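Local coordinates for ribonuclease P protein component 3 (Thermococcus kodakarensis KOD1, PDB 3WYZ) that is probably a protein subunit of archaeal ribonuclease P, the ribonucleoprotein that matures tRNA by cleaving the 5'-ends of its precursors, at residues R152-I155 and L156-M159. Sequence-based numbering, arbitrary orientation.
Sequences RAQI and LRFM
Leu156 reaches back one helical turn to Arg152: its N donates to Arg152 O at 2.8 Å with an N-H...O angle of 163°. Leu156 CB, CG and CD1 all lie against that same oxygen, and the leucine side chain also meets Leu144 of helix 142-145 and Ile198 of helix 188-198. Arg157 N repeats the step to Ala153 O over 3.2 Å. Its side chain, bent at chi3, runs beside that of Gln154 and points the same way; amide and guanidinium planes are 63° apart, which excludes a flat stack.

Phe158 N donates to Gln154 O, and the ring sits against that acceptor as well. With CG anti to the carbonyl carbon and beside the backbone N (chi1 -55°), one ring face meets the oxygen, which lies 3.0 Å from the ring plane, over its centre. Gln154 CB adds an apolar touch at 4.1 Å from Phe158 CE2. Because the ring also packs on Trp114 and Pro120, an alanine here would probably leave a gap beside these loop residues and strip the Gln154 carbonyl of its aromatic cover.

Met159 N closes the series on Ile155 O at 2.9 Å, while its extended side chain carries CE to 3.4 Å from Ile155 CG2, a tight methyl contact; both residues pack on Trp114. Four successive i to i+4 backbone bonds identify regular alpha-helix, here part of helix 149-168, which joins strands 136-140 and 173-176 in the parallel, TIM barrel-like fold of this RNase P subunit.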
ATOM      1  N   ARG A 152     -19.343  -2.127  -0.744  1.00 42.26           N
ATOM      2  CA  ARG A 152     -18.616  -0.928  -1.164  1.00 43.30           C
ATOM      3  C   ARG A 152     -18.856   0.237  -0.205  1.00 43.04           C
ATOM      4  O   ARG A 152     -17.932   0.991   0.110  1.00 43.99           O
ATOM      5  CB  ARG A 152     -19.003  -0.509  -2.579  1.00 43.33           C
ATOM      6  CG  ARG A 152     -18.556  -1.486  -3.654  1.00 47.11           C
ATOM      7  CD  ARG A 152     -18.397  -0.809  -5.007  1.00 49.89           C
ATOM      8  NE  ARG A 152     -19.585  -0.056  -5.401  1.00 53.21           N
ATOM      9  CZ  ARG A 152     -20.655  -0.572  -6.009  1.00 57.52           C
ATOM     10  NH1 ARG A 152     -20.716  -1.872  -6.310  1.00 57.76           N
ATOM     11  NH2 ARG A 152     -21.675   0.225  -6.316  1.00 57.22           N
ATOM     12  N   ALA A 153     -20.096   0.379   0.255  1.00 42.31           N
ATOM     13  CA  ALA A 153     -20.450   1.435   1.200  1.00 41.43           C
ATOM     14  C   ALA A 153     -19.777   1.240   2.562  1.00 41.85           C
ATOM     15  O   ALA A 153     -19.457   2.216   3.233  1.00 41.83           O
ATOM     16  CB  ALA A 153     -21.960   1.511   1.358  1.00 41.93           C
ATOM     17  N   GLN A 154     -19.558  -0.010   2.967  1.00 42.43           N
ATOM     18  CA  GLN A 154     -18.855  -0.290   4.223  1.00 42.10           C
ATOM     19  C   GLN A 154     -17.376   0.064   4.083  1.00 42.60           C
ATOM     20  O   GLN A 154     -16.797   0.718   4.950  1.00 44.44           O
ATOM     21  CB  GLN A 154     -18.973  -1.762   4.629  1.00 43.14           C
ATOM     22  CG  GLN A 154     -20.375  -2.356   4.613  1.00 45.99           C
ATOM     23  CD  GLN A 154     -21.431  -1.430   5.183  1.00 46.06           C
ATOM     24  OE1 GLN A 154     -22.358  -0.997   4.472  1.00 48.25           O
ATOM     25  NE2 GLN A 154     -21.307  -1.122   6.468  1.00 42.43           N
ATOM     26  N   ILE A 155     -16.773  -0.380   2.984  1.00 42.04           N
ATOM     27  CA  ILE A 155     -15.370  -0.088   2.685  1.00 42.43           C
ATOM     28  C   ILE A 155     -15.142   1.421   2.561  1.00 40.89           C
ATOM     29  O   ILE A 155     -14.208   1.952   3.152  1.00 38.94           O
ATOM     30  CB  ILE A 155     -14.901  -0.778   1.379  1.00 42.82           C
ATOM     31  CG1 ILE A 155     -14.968  -2.318   1.488  1.00 44.38           C
ATOM     32  CG2 ILE A 155     -13.483  -0.352   1.024  1.00 42.01           C
ATOM     33  CD1 ILE A 155     -13.935  -2.950   2.403  1.00 46.30           C
ATOM     34  N   LEU A 156     -15.996   2.104   1.802  1.00 41.32           N
ATOM     35  CA  LEU A 156     -15.857   3.553   1.603  1.00 42.16           C
ATOM     36  C   LEU A 156     -15.927   4.317   2.923  1.00 43.47           C
ATOM     37  O   LEU A 156     -15.155   5.265   3.125  1.00 41.04           O
ATOM     38  CB  LEU A 156     -16.911   4.092   0.633  1.00 43.83           C
ATOM     39  CG  LEU A 156     -16.664   3.768  -0.844  1.00 45.96           C
ATOM     40  CD1 LEU A 156     -17.932   3.946  -1.673  1.00 47.01           C
ATOM     41  CD2 LEU A 156     -15.534   4.607  -1.419  1.00 46.75           C
ATOM     42  N   ARG A 157     -16.830   3.904   3.819  1.00 42.07           N
ATOM     43  CA  ARG A 157     -16.905   4.511   5.152  1.00 42.63           C
ATOM     44  C   ARG A 157     -15.587   4.364   5.910  1.00 40.61           C
ATOM     45  O   ARG A 157     -15.123   5.317   6.531  1.00 40.10           O
ATOM     46  CB  ARG A 157     -18.062   3.934   5.989  1.00 45.18           C
ATOM     47  CG  ARG A 157     -19.426   4.495   5.614  1.00 48.10           C
ATOM     48  CD  ARG A 157     -20.531   4.181   6.624  1.00 50.96           C
ATOM     49  NE  ARG A 157     -20.523   2.794   7.117  1.00 51.89           N
ATOM     50  CZ  ARG A 157     -19.929   2.377   8.239  1.00 52.19           C
ATOM     51  NH1 ARG A 157     -19.999   1.097   8.580  1.00 52.17           N
ATOM     52  NH2 ARG A 157     -19.258   3.215   9.024  1.00 52.61           N
ATOM     53  N   PHE A 158     -14.990   3.175   5.849  1.00 40.42           N
ATOM     54  CA  PHE A 158     -13.735   2.906   6.551  1.00 40.55           C
ATOM     55  C   PHE A 158     -12.595   3.727   5.975  1.00 39.58           C
ATOM     56  O   PHE A 158     -11.744   4.221   6.712  1.00 37.03           O
ATOM     57  CB  PHE A 158     -13.359   1.414   6.500  1.00 40.32           C
ATOM     58  CG  PHE A 158     -14.431   0.487   7.017  1.00 40.78           C
ATOM     59  CD1 PHE A 158     -15.290   0.873   8.039  1.00 42.41           C
ATOM     60  CD2 PHE A 158     -14.566  -0.785   6.482  1.00 41.71           C
ATOM     61  CE1 PHE A 158     -16.267   0.009   8.509  1.00 43.85           C
ATOM     62  CE2 PHE A 158     -15.540  -1.651   6.941  1.00 41.70           C
ATOM     63  CZ  PHE A 158     -16.390  -1.258   7.956  1.00 42.78           C
ATOM     64  N   MET A 159     -12.578   3.851   4.652  1.00 40.05           N
ATOM     65  CA  MET A 159     -11.582   4.664   3.968  1.00 41.00           C
ATOM     66  C   MET A 159     -11.726   6.144   4.314  1.00 41.54           C
ATOM     67  O   MET A 159     -10.725   6.843   4.446  1.00 41.56           O
ATOM     68  CB  MET A 159     -11.690   4.482   2.461  1.00 41.64           C
ATOM     69  CG  MET A 159     -11.198   3.132   1.978  1.00 44.07           C
ATOM     70  SD  MET A 159     -11.299   2.996   0.188  1.00 43.98           S
ATOM     71  CE  MET A 159     -10.716   1.326  -0.061  1.00 48.24           C
TER